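Local coordinates for adhesin (Neisseria meningitidis, PDB 5MY7), which probably serves the meningococcus as an adhesin and also as an inhibitor of lysozyme, at residues Lys43-Thr47 against Ala59-Ile63. Sequence-based numbering, arbitrary orientation.
Sequences KVKVT and ASAVI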
loop_
_atom_site.group_PDB
_atom_site.type_symbol
_atom_site.label_atom_id
_atom_site.label_comp_id
_atom_site.label_asym_id
_atom_site.label_seq_id
_atom_site.Cartn_x
_atom_site.Cartn_y
_atom_site.Cartn_z
ATOM N N LYS A 43 -6.607 12.013 0.153
ATOM C CA LYS A 43 -6.968 11.061 1.217
ATOM C C LYS A 43 -7.198 9.662 0.619
ATOM O O LYS A 43 -7.772 9.527 -0.445
ATOM C CB LYS A 43 -8.231 11.538 1.963
ATOM C CG LYS A 43 -7.954 12.789 2.795
ATOM C CD LYS A 43 -9.160 13.457 3.440
ATOM C CE LYS A 43 -8.734 14.786 4.082
ATOM N NZ LYS A 43 -8.365 15.836 3.074
ATOM N N VAL A 44 -6.672 8.650 1.288
ATOM C CA VAL A 44 -6.868 7.269 0.833
ATOM C C VAL A 44 -6.958 6.299 2.018
ATOM O O VAL A 44 -6.197 6.453 3.007
ATOM C CB VAL A 44 -5.742 6.855 -0.204
ATOM C CG1 VAL A 44 -4.330 6.840 0.407
ATOM C CG2 VAL A 44 -6.063 5.505 -0.862
ATOM N N LYS A 45 -7.846 5.301 1.882
ATOM C CA LYS A 45 -8.022 4.243 2.862
ATOM C C LYS A 45 -7.486 2.941 2.252
ATOM O O LYS A 45 -7.939 2.529 1.150
ATOM C CB LYS A 45 -9.512 4.106 3.210
ATOM C CG LYS A 45 -9.870 3.218 4.375
ATOM C CD LYS A 45 -11.375 3.328 4.743
ATOM C CE LYS A 45 -12.325 2.830 3.618
ATOM N NZ LYS A 45 -12.076 1.454 2.971
ATOM N N VAL A 46 -6.600 2.263 2.993
ATOM C CA VAL A 46 -5.976 1.012 2.508
ATOM C C VAL A 46 -6.200 -0.105 3.506
ATOM O O VAL A 46 -5.997 0.074 4.712
ATOM C CB VAL A 46 -4.428 1.166 2.285
ATOM C CG1 VAL A 46 -3.812 -0.123 1.684
ATOM C CG2 VAL A 46 -4.151 2.372 1.393
ATOM N N THR A 47 -6.630 -1.267 2.988
ATOM C CA THR A 47 -6.851 -2.487 3.748
ATOM C C THR A 47 -5.754 -3.505 3.425
ATOM O O THR A 47 -5.543 -3.820 2.244
ATOM C CB THR A 47 -8.255 -3.059 3.488
ATOM O OG1 THR A 47 -9.243 -2.079 3.856
ATOM C CG2 THR A 47 -8.482 -4.372 4.294
ATOM N N ALA A 59 -2.485 -5.369 -0.473
ATOM C CA ALA A 59 -2.979 -4.024 -0.074
ATOM C C ALA A 59 -4.104 -3.657 -1.012
ATOM O O ALA A 59 -3.952 -3.735 -2.230
ATOM C CB ALA A 59 -1.857 -2.986 -0.180
ATOM N N SER A 60 -5.264 -3.227 -0.471
ATOM C CA SER A 60 -6.463 -2.866 -1.273
ATOM C C SER A 60 -6.805 -1.389 -0.966
ATOM O O SER A 60 -7.164 -1.058 0.182
ATOM C CB SER A 60 -7.645 -3.827 -0.913
ATOM O OG SER A 60 -8.812 -3.489 -1.606
ATOM N N ALA A 61 -6.697 -0.518 -1.978
ATOM C CA ALA A 61 -6.899 0.959 -1.811
ATOM C C ALA A 61 -8.156 1.348 -2.584
ATOM O O ALA A 61 -8.399 0.855 -3.704
ATOM C CB ALA A 61 -5.709 1.704 -2.419
ATOM N N VAL A 62 -8.970 2.238 -2.003
ATOM C CA VAL A 62 -10.136 2.725 -2.738
ATOM C C VAL A 62 -9.703 4.003 -3.490
ATOM O O VAL A 62 -9.326 4.997 -2.857
ATOM C CB VAL A 62 -11.327 2.999 -1.777
ATOM C CG1 VAL A 62 -12.484 3.521 -2.602
ATOM C CG2 VAL A 62 -11.694 1.698 -1.057
ATOM N N ILE A 63 -9.699 3.952 -4.830
ATOM C CA ILE A 63 -9.203 5.037 -5.687
ATOM C C ILE A 63 -10.369 5.403 -6.635
ATOM O O ILE A 63 -10.910 4.515 -7.354
ATOM C CB ILE A 63 -7.912 4.637 -6.467
ATOM C CG1 ILE A 63 -6.819 4.237 -5.458
ATOM C CG2 ILE A 63 -7.498 5.795 -7.400
ATOM C CD1 ILE A 63 -5.576 3.641 -6.150
HETATM O O HOH W 1 -9.873 5.795 -0.203
#
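T47 and S60 face each other as a hydrogen-bonded antiparallel pair and join the two strands through both of their backbone groups. T47 N donates to S60 O at 2.9 Å in a nearly straight bond (171° at the hydrogen), and S60 N returns a bond to T47 O at 2.8 Å. Towards the other end the ladder slackens: V62 N reaches K45 O only weakly, at 3.3 Å, and in place of a second direct bond between the same two residues a water accepts from K45 N and donates to V62 O. Between the T47-S60 and K45-V62 pairs, V46 and A61 form the non-hydrogen-bonded pair, where the CA of V46 lies 3.3 Å from S60 O and the CA of A61 also approaches K45 O.

The apolar side chains gather on the face that carries V44, V46, A59 and A61. V46 spreads its two methyls over both alanines: CG1, anti to the backbone N (chi1 -176°), lies 3.9 Å from A59 CB, while CG2 turns to A61 CB. V44 CG2 comes to the same methyl of A61 at 4.1 Å, so the two valine methyls and A61 CB meet in a triangle, both valines approaching A61 from one side. L92 of strand 91-94 packs against V46 and A59.

On the other face the contact is more polar. The K45 chain, bent at chi3 and chi4, runs alongside V62 and brings NZ 4.1 Å from V62 CG2. The hydroxyls of T47 and S60 find their partners in the flanking strands, T33 and R67 respectively.

This is the pairing of a two-stranded β-hairpin, formed by strands 43-50 and 56-63 at the centre of a four-stranded antiparallel meander in the ACP-like domain, with its apolar face turned towards the second sheet.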